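Local coordinates for protein (glutathione s-transferase) (Zea mays, PDB 1BYE) that joins glutathione to electrophilic compounds and so detoxifies herbicides such as atrazine, whose glutathione conjugate it holds here, at residues A[47-52]-A[63-68]; A[4-9]-A[31-36]. All coordinates share one frame; numbering follows the deposited sequence.

In the fold
Interactions 1 and 2 belong to the thioredoxin-like N-terminal domain, and their centres are about 12 Å apart. R48 joins them directly: its guanidinium makes a cation-pi contact with the Y6 ring, and R48 NH1 lies 3.6 Å from I33 CD1. Interaction 2, at 4-9 and 31-36, closes along the chain before interaction 1, at 47-52 and 63-68, opens. Both reach the glutathione part of the bound atrazine conjugate. F35 of interaction 2 and G52 of interaction 1 lie by its glycyl end, whereas E66 and S67 of interaction 1 lie by its gamma-glutamyl end. Interaction 1 also meets the second subunit.

Interaction 1 of 2, residues A[47-52]-A[63-68]; sequences VRNPFG and YLFESR. With ATA (atrazine glutathione conjugate), chain E.
The side-chain amide of N49 is stacked on the F65 ring and tethered at both ends: OD1 accepts a weak hydrogen bond from F51 N at 3.1 Å, and ND2 gives a weak one to Q53 O. The two segments frame part of the glutathione site in the thioredoxin-like N-terminal domain. Amide and ring planes are 20° apart, and OD1 sits above the ring, offset toward its rim, while N49 ND2 lies over the CB end of F65. These weak tethers, together with the stack, probably limit the rotation of the amide. With chi1 at 48°, F65 CG lies between its backbone N and carbonyl carbon, and this turns the side chain toward the 47-52 loop. P50 crosses it at about a right angle, CD packing against the CE2 side of the ring. F51 brings an edge toward the F65 face in an offset edge-to-face pair, centroids 5.9 Å apart and planes at 72°. F51, which packs on V100 of the second subunit, is placed as the aromatic key of many GST dimers is; F65 packs on V96 of that subunit. Replacing F65 by alanine is likely to open a gap beside P50, deprive the F51 edge of its aromatic partner and let the N49 amide turn more easily. Closer to the sheet, V47 O stands over the centre of the Y63 ring, although that tyrosine is poorly ordered. Beyond F65 the chain turns to the ligand, where S67 CB comes within 3.5 Å of O2' of the conjugate. E66 straddles ligand and dimer interface: OE2 is hydrogen-bonded to Q104 NE2 of the second subunit, while OE1 lies 3.1 Å from the gamma-glutamyl N' of the conjugate.

Interaction 2 of 2, residues A[4-9]-A[31-36]; sequences KLYGAV and VPINFA. With ATA (atrazine glutathione conjugate), chain E.
Backbone pairing backed by apolar packing joins 4-9 to 31-36, just where the parallel strands 3-5 and 28-29 of the N-terminal sheet run out. The evidence for pairing is at V31 O. It accepts the hydrogen bond from G7 N at 3.1 Å, with an N-H...O angle of 138°, and a CA-H...O contact from Y6 CA at 3.2 Å. One carbonyl oxygen thus receives two neighbouring residues of the facing segment, extending the link already made by the backbone bond of L5 with E29. G7 has a positive phi of 115°, at which a side chain would be jammed against the carbonyl O of Y6. Next to this backbone seam, the Y6 and V31 side chains lie side by side and point the same way. V31 CG1 is anti to the backbone N (chi1 -175°) and lies 3.6 Å from Y6 CE1; its CG2 branch also reaches Y6 CE1 and comes within 4.0 Å of K4 CG. I33 adds a second apolar contact further along: its CG1 meets Y6 CB at 3.9 Å and passes 3.7 Å from G7 N. On the far side of G7, A8 CB lies 3.6 Å from I33 O. L5, by contrast, packs on L14, C17 and A18 of helix 14-23. Past I33 the segment leads to F35, whose ring meets that of H40 and whose CE1 comes 3.5 Å from CAD of the conjugate's glycyl part. Strand 3-5, helix 14-23 and strand 28-29 form the beta-alpha-beta unit that opens the thioredoxin-like domain of glutathione transferases, and the loop leaving it here supplies a wall of the glutathione site.

Interaction 1 of 2, residues A[47-52]-A[63-68]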
ATOM      1  N   VAL A  47      -8.094 -15.483 -13.620  1.00 49.26           N
ATOM      2  CA  VAL A  47      -7.314 -15.087 -14.774  1.00 48.41           C
ATOM      3  C   VAL A  47      -7.232 -13.561 -14.757  1.00 45.16           C
ATOM      4  O   VAL A  47      -6.157 -13.024 -14.982  1.00 47.17           O
ATOM      5  CB  VAL A  47      -7.890 -15.592 -16.100  1.00 54.55           C
ATOM      6  CG1 VAL A  47      -8.377 -17.042 -15.994  1.00 46.78           C
ATOM      7  CG2 VAL A  47      -9.016 -14.684 -16.573  1.00 54.69           C
ATOM      8  N   ARG A  48      -8.274 -12.938 -14.209  1.00 46.51           N
ATOM      9  CA  ARG A  48      -8.228 -11.514 -13.931  1.00 49.59           C
ATOM     10  C   ARG A  48      -7.597 -11.133 -12.606  1.00 51.42           C
ATOM     11  O   ARG A  48      -7.208  -9.967 -12.463  1.00 54.41           O
ATOM     12  CB  ARG A  48      -9.626 -10.899 -13.945  1.00 43.41           C
ATOM     13  CG  ARG A  48     -10.509 -11.466 -15.050  1.00 32.22           C
ATOM     14  CD  ARG A  48     -11.959 -11.257 -14.596  1.00 50.34           C
ATOM     15  NE  ARG A  48     -12.846 -12.002 -15.462  1.00 59.19           N
ATOM     16  CZ  ARG A  48     -14.127 -12.246 -15.304  1.00 51.23           C
ATOM     17  NH1 ARG A  48     -14.763 -11.818 -14.232  1.00 64.04           N
ATOM     18  NH2 ARG A  48     -14.730 -12.969 -16.235  1.00 54.25           N
ATOM     19  N   ASN A  49      -7.440 -12.064 -11.702  1.00 59.28           N
ATOM     20  CA  ASN A  49      -6.786 -11.960 -10.407  1.00 51.34           C
ATOM     21  C   ASN A  49      -6.622 -13.363  -9.807  1.00 50.29           C
ATOM     22  O   ASN A  49      -7.603 -14.040  -9.439  1.00 47.67           O
ATOM     23  CB  ASN A  49      -7.670 -11.140  -9.451  1.00 51.16           C
ATOM     24  CG  ASN A  49      -6.924 -10.810  -8.172  1.00 57.81           C
ATOM     25  OD1 ASN A  49      -6.025 -11.558  -7.776  1.00 54.09           O
ATOM     26  ND2 ASN A  49      -7.265  -9.663  -7.597  1.00 52.81           N
ATOM     27  N   PRO A  50      -5.388 -13.841  -9.668  1.00 42.96           N
ATOM     28  CA  PRO A  50      -5.142 -15.242  -9.326  1.00 41.37           C
ATOM     29  C   PRO A  50      -5.460 -15.552  -7.865  1.00 45.99           C
ATOM     30  O   PRO A  50      -5.768 -16.686  -7.453  1.00 45.81           O
ATOM     31  CB  PRO A  50      -3.689 -15.468  -9.675  1.00 38.18           C
ATOM     32  CG  PRO A  50      -3.078 -14.113  -9.774  1.00 36.73           C
ATOM     33  CD  PRO A  50      -4.166 -13.116 -10.041  1.00 36.26           C
ATOM     34  N   PHE A  51      -5.428 -14.512  -7.034  1.00 35.85           N
ATOM     35  CA  PHE A  51      -5.874 -14.584  -5.664  1.00 45.66           C
ATOM     36  C   PHE A  51      -7.340 -14.917  -5.472  1.00 43.57           C
ATOM     37  O   PHE A  51      -7.662 -15.832  -4.697  1.00 52.74           O
ATOM     38  CB  PHE A  51      -5.517 -13.251  -4.975  1.00 50.00           C
ATOM     39  CG  PHE A  51      -4.005 -13.137  -4.996  1.00 48.42           C
ATOM     40  CD1 PHE A  51      -3.210 -14.195  -4.566  1.00 36.23           C
ATOM     41  CD2 PHE A  51      -3.417 -11.993  -5.489  1.00 44.72           C
ATOM     42  CE1 PHE A  51      -1.846 -14.102  -4.608  1.00 27.17           C
ATOM     43  CE2 PHE A  51      -2.044 -11.939  -5.550  1.00 49.89           C
ATOM     44  CZ  PHE A  51      -1.249 -12.973  -5.105  1.00 39.48           C
ATOM     45  N   GLY A  52      -8.211 -14.201  -6.181  1.00 41.17           N
ATOM     46  CA  GLY A  52      -9.625 -14.540  -6.033  1.00 23.25           C
ATOM     47  C   GLY A  52     -10.285 -13.339  -5.367  1.00 33.80           C
ATOM     48  O   GLY A  52     -11.118 -13.506  -4.466  1.00 24.64           O
ATOM     49  N   TYR A  63      -4.679  -7.773 -17.766  1.00 53.94           N
ATOM     50  CA  TYR A  63      -5.357  -7.567 -16.468  1.00 55.01           C
ATOM     51  C   TYR A  63      -4.499  -6.981 -15.359  1.00 53.93           C
ATOM     52  O   TYR A  63      -3.294  -7.148 -15.129  1.00 52.99           O
ATOM     53  CB  TYR A  63      -6.069  -8.879 -16.086  1.00 58.98           C
ATOM     54  CG  TYR A  63      -5.075  -9.966 -15.753  1.00 87.66           C
ATOM     55  CD1 TYR A  63      -4.377 -10.641 -16.746  1.00 99.18           C
ATOM     56  CD2 TYR A  63      -4.774 -10.260 -14.430  1.00 88.19           C
ATOM     57  CE1 TYR A  63      -3.437 -11.611 -16.427  1.00101.08           C
ATOM     58  CE2 TYR A  63      -3.859 -11.240 -14.094  1.00 89.39           C
ATOM     59  CZ  TYR A  63      -3.188 -11.902 -15.101  1.00 96.69           C
ATOM     60  OH  TYR A  63      -2.268 -12.873 -14.783  1.00100.82           O
ATOM     61  N   LEU A  64      -5.043  -5.949 -14.690  1.00 52.88           N
ATOM     62  CA  LEU A  64      -4.597  -5.512 -13.368  1.00 50.68           C
ATOM     63  C   LEU A  64      -5.480  -5.985 -12.217  1.00 50.50           C
ATOM     64  O   LEU A  64      -6.619  -6.448 -12.355  1.00 51.81           O
ATOM     65  CB  LEU A  64      -4.485  -3.990 -13.413  1.00 25.64           C
ATOM     66  CG  LEU A  64      -3.781  -3.403 -14.634  1.00 31.62           C
ATOM     67  CD1 LEU A  64      -3.623  -1.890 -14.471  1.00 29.19           C
ATOM     68  CD2 LEU A  64      -2.417  -4.026 -14.887  1.00 42.70           C
ATOM     69  N   PHE A  65      -4.942  -5.988 -11.007  1.00 49.40           N
ATOM     70  CA  PHE A  65      -5.653  -5.926  -9.749  1.00 41.30           C
ATOM     71  C   PHE A  65      -4.887  -5.135  -8.679  1.00 41.25           C
ATOM     72  O   PHE A  65      -3.775  -4.589  -8.756  1.00 34.62           O
ATOM     73  CB  PHE A  65      -5.907  -7.325  -9.142  1.00 42.90           C
ATOM     74  CG  PHE A  65      -4.688  -8.199  -9.138  1.00 41.02           C
ATOM     75  CD1 PHE A  65      -3.666  -8.018  -8.243  1.00 34.26           C
ATOM     76  CD2 PHE A  65      -4.553  -9.210 -10.080  1.00 53.58           C
ATOM     77  CE1 PHE A  65      -2.512  -8.785  -8.340  1.00 49.80           C
ATOM     78  CE2 PHE A  65      -3.402  -9.971 -10.172  1.00 36.88           C
ATOM     79  CZ  PHE A  65      -2.349  -9.742  -9.327  1.00 21.50           C
ATOM     80  N   GLU A  66      -5.470  -5.233  -7.479  1.00 29.24           N
ATOM     81  CA  GLU A  66      -5.144  -4.319  -6.418  1.00 25.26           C
ATOM     82  C   GLU A  66      -5.587  -2.899  -6.739  1.00 26.63           C
ATOM     83  O   GLU A  66      -4.999  -2.236  -7.602  1.00 23.63           O
ATOM     84  CB  GLU A  66      -3.625  -4.270  -6.181  1.00 31.52           C
ATOM     85  CG  GLU A  66      -2.931  -5.587  -5.838  1.00 28.39           C
ATOM     86  CD  GLU A  66      -3.635  -6.200  -4.648  1.00 23.91           C
ATOM     87  OE1 GLU A  66      -3.813  -5.382  -3.709  1.00 51.15           O
ATOM     88  OE2 GLU A  66      -3.991  -7.386  -4.669  1.00 31.27           O
ATOM     89  N   SER A  67      -6.582  -2.420  -5.999  1.00 19.78           N
ATOM     90  CA  SER A  67      -7.239  -1.156  -6.139  1.00 14.88           C
ATOM     91  C   SER A  67      -6.237  -0.113  -6.605  1.00 24.96           C
ATOM     92  O   SER A  67      -6.379   0.658  -7.559  1.00 33.75           O
ATOM     93  CB  SER A  67      -7.809  -0.644  -4.815  1.00 24.31           C
ATOM     94  OG  SER A  67      -8.393   0.654  -4.809  1.00 22.70           O
ATOM     95  N   ARG A  68      -5.191  -0.047  -5.786  1.00 26.90           N
ATOM     96  CA  ARG A  68      -4.302   1.115  -5.839  1.00 31.69           C
ATOM     97  C   ARG A  68      -3.444   1.068  -7.087  1.00 26.22           C
ATOM     98  O   ARG A  68      -3.113   2.138  -7.568  1.00 28.63           O
ATOM     99  CB  ARG A  68      -3.547   1.177  -4.502  1.00 28.27           C
ATOM    100  CG  ARG A  68      -4.472   1.770  -3.444  1.00 14.05           C
ATOM    101  CD  ARG A  68      -3.716   2.533  -2.357  1.00 38.90           C
ATOM    102  NE  ARG A  68      -4.561   2.878  -1.213  1.00 26.39           N
ATOM    103  CZ  ARG A  68      -5.165   1.976  -0.431  1.00 25.03           C
ATOM    104  NH1 ARG A  68      -5.115   0.637  -0.524  1.00 11.08           N
ATOM    105  NH2 ARG A  68      -5.891   2.548   0.524  1.00 16.37           N
TER
HETATM  106  N'  ATA E1001      -5.986  -4.853  -1.492  0.50 79.91           N
HETATM  107  CA' ATA E1001      -6.657  -5.623  -2.582  0.50 78.61           C
HETATM  108  CB' ATA E1001      -7.397  -6.847  -2.035  0.50 82.13           C
HETATM  109  CG' ATA E1001      -8.908  -6.792  -2.280  0.50 80.17           C
HETATM  110  CC' ATA E1001      -7.681  -4.736  -3.306  0.50 68.31           C
HETATM  111  O1' ATA E1001      -8.262  -5.220  -4.296  0.50 56.83           O
HETATM  112  O2' ATA E1001      -7.798  -3.558  -2.918  0.50 64.64           O
HETATM  113  C'  ATA E1001      -9.679  -6.949  -0.972  0.50 81.30           C
HETATM  114  O'  ATA E1001      -9.171  -6.427   0.035  0.50 78.68           O
HETATM  115  N5  ATA E1001     -17.601  -6.451   2.453  0.50 34.70           N
HETATM  116  C6  ATA E1001     -17.387  -5.255   1.902  0.50 29.76           C
HETATM  117  N1  ATA E1001     -16.205  -4.784   1.520  0.50 37.62           N
HETATM  118  C2  ATA E1001     -15.308  -5.759   1.251  0.50 51.13           C
HETATM  119  N3  ATA E1001     -15.566  -7.077   1.420  0.50 48.90           N
HETATM  120  C4  ATA E1001     -16.558  -7.290   2.311  0.50 40.87           C
HETATM  121  N   ATA E1001     -11.024  -6.933  -1.063  0.50 81.45           N
HETATM  122  CA  ATA E1001     -11.789  -7.094   0.181  0.50 73.01           C
HETATM  123  C   ATA E1001     -13.013  -7.995  -0.040  0.50 59.94           C
HETATM  124  O   ATA E1001     -14.119  -7.547   0.292  0.50 16.70           O
HETATM  125  CB  ATA E1001     -12.272  -5.729   0.732  0.50 66.45           C
HETATM  126  SG  ATA E1001     -13.958  -5.298   0.236  0.50 44.00           S
HETATM  127  N7  ATA E1001     -16.623  -8.487   3.215  0.50 27.22           N
HETATM  128  N11 ATA E1001     -18.603  -4.451   1.605  0.50 55.04           N
HETATM  129  C12 ATA E1001     -19.767  -5.072   2.324  0.50 62.44           C
HETATM  130  C13 ATA E1001     -21.084  -4.391   1.904  0.50 49.46           C
HETATM  131  C8  ATA E1001     -18.001  -8.962   3.567  0.50 35.42           C
HETATM  132  C9  ATA E1001     -19.086  -7.952   3.142  0.50 43.33           C
HETATM  133  C10 ATA E1001     -18.436 -10.362   3.079  0.50 31.13           C
HETATM  134  ND  ATA E1001     -12.846  -8.885  -1.012  0.50 74.42           N
HETATM  135  CAD ATA E1001     -13.184 -10.281  -0.800  0.50 84.01           C
HETATM  136  CD  ATA E1001     -12.196 -11.245  -1.433  0.50 87.16           C
HETATM  137  OD  ATA E1001     -12.532 -11.859  -2.472  0.50 77.14           O
HETATM  138  OT' ATA E1001     -11.145 -11.513  -0.798  0.50 96.01           O

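Interaction 2 of 2, residues A[4-9]-A[31-36]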
ATOM      1  N   LYS A   4     -13.022  -2.786 -18.608  1.00 29.54           N
ATOM      2  CA  LYS A   4     -13.809  -3.608 -17.666  1.00 39.48           C
ATOM      3  C   LYS A   4     -13.360  -3.650 -16.204  1.00 36.87           C
ATOM      4  O   LYS A   4     -12.292  -4.161 -15.850  1.00 19.10           O
ATOM      5  CB  LYS A   4     -13.764  -5.018 -18.272  1.00 47.95           C
ATOM      6  CG  LYS A   4     -14.942  -5.444 -19.114  1.00 49.54           C
ATOM      7  CD  LYS A   4     -14.503  -6.416 -20.205  1.00 50.11           C
ATOM      8  CE  LYS A   4     -15.230  -6.158 -21.509  1.00 57.15           C
ATOM      9  NZ  LYS A   4     -14.498  -5.203 -22.398  1.00 64.74           N
ATOM     10  N   LEU A   5     -14.066  -3.018 -15.273  1.00 37.75           N
ATOM     11  CA  LEU A   5     -13.896  -3.112 -13.824  1.00 42.03           C
ATOM     12  C   LEU A   5     -14.765  -4.155 -13.112  1.00 42.97           C
ATOM     13  O   LEU A   5     -15.943  -3.866 -12.842  1.00 33.63           O
ATOM     14  CB  LEU A   5     -14.277  -1.743 -13.205  1.00 31.06           C
ATOM     15  CG  LEU A   5     -13.998  -1.634 -11.705  1.00 36.52           C
ATOM     16  CD1 LEU A   5     -12.479  -1.704 -11.507  1.00 34.62           C
ATOM     17  CD2 LEU A   5     -14.589  -0.373 -11.104  1.00 19.00           C
ATOM     18  N   TYR A   6     -14.256  -5.346 -12.806  1.00 39.50           N
ATOM     19  CA  TYR A   6     -15.007  -6.358 -12.075  1.00 37.83           C
ATOM     20  C   TYR A   6     -15.202  -6.058 -10.592  1.00 44.40           C
ATOM     21  O   TYR A   6     -14.428  -5.336  -9.940  1.00 41.86           O
ATOM     22  CB  TYR A   6     -14.215  -7.691 -12.223  1.00 47.96           C
ATOM     23  CG  TYR A   6     -14.186  -8.104 -13.686  1.00 50.55           C
ATOM     24  CD1 TYR A   6     -15.246  -8.834 -14.201  1.00 32.19           C
ATOM     25  CD2 TYR A   6     -13.171  -7.705 -14.541  1.00 61.01           C
ATOM     26  CE1 TYR A   6     -15.302  -9.142 -15.544  1.00 62.89           C
ATOM     27  CE2 TYR A   6     -13.211  -8.025 -15.894  1.00 70.94           C
ATOM     28  CZ  TYR A   6     -14.273  -8.756 -16.383  1.00 73.30           C
ATOM     29  OH  TYR A   6     -14.345  -9.114 -17.705  1.00 73.91           O
ATOM     30  N   GLY A   7     -16.238  -6.599  -9.958  1.00 35.40           N
ATOM     31  CA  GLY A   7     -16.482  -6.544  -8.550  1.00 39.26           C
ATOM     32  C   GLY A   7     -17.730  -5.784  -8.122  1.00 41.63           C
ATOM     33  O   GLY A   7     -18.144  -4.847  -8.802  1.00 44.66           O
ATOM     34  N   ALA A   8     -18.314  -6.164  -6.984  1.00 40.07           N
ATOM     35  CA  ALA A   8     -19.542  -5.541  -6.518  1.00 34.24           C
ATOM     36  C   ALA A   8     -19.137  -4.115  -6.165  1.00 32.74           C
ATOM     37  O   ALA A   8     -17.946  -3.918  -6.030  1.00 23.57           O
ATOM     38  CB  ALA A   8     -20.192  -6.263  -5.355  1.00 24.02           C
ATOM     39  N   VAL A   9     -20.031  -3.169  -6.217  1.00 27.91           N
ATOM     40  CA  VAL A   9     -19.868  -1.803  -5.772  1.00 31.01           C
ATOM     41  C   VAL A   9     -19.989  -1.679  -4.259  1.00 30.91           C
ATOM     42  O   VAL A   9     -19.931  -0.564  -3.730  1.00 36.15           O
ATOM     43  CB  VAL A   9     -21.032  -1.005  -6.419  1.00 26.52           C
ATOM     44  CG1 VAL A   9     -22.341  -1.477  -5.754  1.00 42.77           C
ATOM     45  CG2 VAL A   9     -21.147   0.500  -6.274  1.00 27.83           C
ATOM     46  N   VAL A  31     -18.604  -4.579 -14.619  1.00 26.24           N
ATOM     47  CA  VAL A  31     -19.154  -5.910 -14.454  1.00 25.96           C
ATOM     48  C   VAL A  31     -19.184  -6.514 -13.042  1.00 38.16           C
ATOM     49  O   VAL A  31     -18.114  -6.760 -12.432  1.00 31.20           O
ATOM     50  CB  VAL A  31     -18.175  -6.942 -15.124  1.00 38.08           C
ATOM     51  CG1 VAL A  31     -18.787  -8.347 -15.083  1.00 25.27           C
ATOM     52  CG2 VAL A  31     -17.689  -6.527 -16.488  1.00 25.15           C
ATOM     53  N   PRO A  32     -20.396  -6.871 -12.559  1.00 35.95           N
ATOM     54  CA  PRO A  32     -20.396  -7.218 -11.115  1.00 40.97           C
ATOM     55  C   PRO A  32     -19.666  -8.517 -10.933  1.00 40.33           C
ATOM     56  O   PRO A  32     -19.813  -9.407 -11.776  1.00 46.32           O
ATOM     57  CB  PRO A  32     -21.861  -7.155 -10.747  1.00 34.69           C
ATOM     58  CG  PRO A  32     -22.153  -5.795 -11.330  1.00 33.95           C
ATOM     59  CD  PRO A  32     -21.563  -5.947 -12.726  1.00 36.59           C
ATOM     60  N   ILE A  33     -18.826  -8.610  -9.882  1.00 49.38           N
ATOM     61  CA  ILE A  33     -18.602  -9.964  -9.327  1.00 33.57           C
ATOM     62  C   ILE A  33     -19.514 -10.106  -8.134  1.00 37.11           C
ATOM     63  O   ILE A  33     -19.911  -9.067  -7.592  1.00 33.67           O
ATOM     64  CB  ILE A  33     -17.155 -10.262  -9.042  1.00 37.37           C
ATOM     65  CG1 ILE A  33     -16.411 -10.297 -10.404  1.00 50.27           C
ATOM     66  CG2 ILE A  33     -16.922 -11.559  -8.281  1.00 43.05           C
ATOM     67  CD1 ILE A  33     -16.921 -11.320 -11.392  1.00 34.29           C
ATOM     68  N   ASN A  34     -19.824 -11.361  -7.849  1.00 31.81           N
ATOM     69  CA  ASN A  34     -20.706 -11.613  -6.706  1.00 37.80           C
ATOM     70  C   ASN A  34     -20.147 -12.644  -5.725  1.00 33.98           C
ATOM     71  O   ASN A  34     -20.184 -13.845  -6.030  1.00 38.41           O
ATOM     72  CB  ASN A  34     -22.067 -12.058  -7.227  1.00 32.55           C
ATOM     73  CG  ASN A  34     -23.066 -12.343  -6.136  1.00 54.77           C
ATOM     74  OD1 ASN A  34     -23.130 -11.569  -5.185  1.00 64.53           O
ATOM     75  ND2 ASN A  34     -23.827 -13.413  -6.280  1.00 66.18           N
ATOM     76  N   PHE A  35     -19.965 -12.193  -4.472  1.00 34.03           N
ATOM     77  CA  PHE A  35     -19.447 -13.060  -3.405  1.00 22.62           C
ATOM     78  C   PHE A  35     -20.359 -14.251  -3.159  1.00 22.77           C
ATOM     79  O   PHE A  35     -19.784 -15.360  -3.361  1.00 16.43           O
ATOM     80  CB  PHE A  35     -18.996 -12.238  -2.209  1.00 30.96           C
ATOM     81  CG  PHE A  35     -17.945 -11.163  -2.362  1.00 16.17           C
ATOM     82  CD1 PHE A  35     -16.764 -11.353  -3.065  1.00 14.88           C
ATOM     83  CD2 PHE A  35     -18.095  -9.942  -1.732  1.00 11.08           C
ATOM     84  CE1 PHE A  35     -15.785 -10.369  -3.139  1.00 11.08           C
ATOM     85  CE2 PHE A  35     -17.175  -8.945  -1.892  1.00 11.08           C
ATOM     86  CZ  PHE A  35     -15.992  -9.146  -2.572  1.00 11.08           C
ATOM     87  N   ALA A  36     -21.696 -14.220  -3.186  1.00 14.11           N
ATOM     88  CA  ALA A  36     -22.509 -15.320  -2.690  1.00 23.50           C
ATOM     89  C   ALA A  36     -22.435 -16.673  -3.376  1.00 17.76           C
ATOM     90  O   ALA A  36     -22.747 -17.687  -2.770  1.00 23.89           O
ATOM     91  CB  ALA A  36     -24.032 -15.201  -2.645  1.00 11.08           C
TER
HETATM   92  N'  ATA E1001      -5.986  -4.853  -1.492  0.50 79.91           N
HETATM   93  CA' ATA E1001      -6.657  -5.623  -2.582  0.50 78.61           C
HETATM   94  CB' ATA E1001      -7.397  -6.847  -2.035  0.50 82.13           C
HETATM   95  CG' ATA E1001      -8.908  -6.792  -2.280  0.50 80.17           C
HETATM   96  CC' ATA E1001      -7.681  -4.736  -3.306  0.50 68.31           C
HETATM   97  O1' ATA E1001      -8.262  -5.220  -4.296  0.50 56.83           O
HETATM   98  O2' ATA E1001      -7.798  -3.558  -2.918  0.50 64.64           O
HETATM   99  C'  ATA E1001      -9.679  -6.949  -0.972  0.50 81.30           C
HETATM  100  O'  ATA E1001      -9.171  -6.427   0.035  0.50 78.68           O
HETATM  101  N5  ATA E1001     -17.601  -6.451   2.453  0.50 34.70           N
HETATM  102  C6  ATA E1001     -17.387  -5.255   1.902  0.50 29.76           C
HETATM  103  N1  ATA E1001     -16.205  -4.784   1.520  0.50 37.62           N
HETATM  104  C2  ATA E1001     -15.308  -5.759   1.251  0.50 51.13           C
HETATM  105  N3  ATA E1001     -15.566  -7.077   1.420  0.50 48.90           N
HETATM  106  C4  ATA E1001     -16.558  -7.290   2.311  0.50 40.87           C
HETATM  107  N   ATA E1001     -11.024  -6.933  -1.063  0.50 81.45           N
HETATM  108  CA  ATA E1001     -11.789  -7.094   0.181  0.50 73.01           C
HETATM  109  C   ATA E1001     -13.013  -7.995  -0.040  0.50 59.94           C
HETATM  110  O   ATA E1001     -14.119  -7.547   0.292  0.50 16.70           O
HETATM  111  CB  ATA E1001     -12.272  -5.729   0.732  0.50 66.45           C
HETATM  112  SG  ATA E1001     -13.958  -5.298   0.236  0.50 44.00           S
HETATM  113  N7  ATA E1001     -16.623  -8.487   3.215  0.50 27.22           N
HETATM  114  N11 ATA E1001     -18.603  -4.451   1.605  0.50 55.04           N
HETATM  115  C12 ATA E1001     -19.767  -5.072   2.324  0.50 62.44           C
HETATM  116  C13 ATA E1001     -21.084  -4.391   1.904  0.50 49.46           C
HETATM  117  C8  ATA E1001     -18.001  -8.962   3.567  0.50 35.42           C
HETATM  118  C9  ATA E1001     -19.086  -7.952   3.142  0.50 43.33           C
HETATM  119  C10 ATA E1001     -18.436 -10.362   3.079  0.50 31.13           C
HETATM  120  ND  ATA E1001     -12.846  -8.885  -1.012  0.50 74.42           N
HETATM  121  CAD ATA E1001     -13.184 -10.281  -0.800  0.50 84.01           C
HETATM  122  CD  ATA E1001     -12.196 -11.245  -1.433  0.50 87.16           C
HETATM  123  OD  ATA E1001     -12.532 -11.859  -2.472  0.50 77.14           O
HETATM  124  OT' ATA E1001     -11.145 -11.513  -0.798  0.50 96.01           O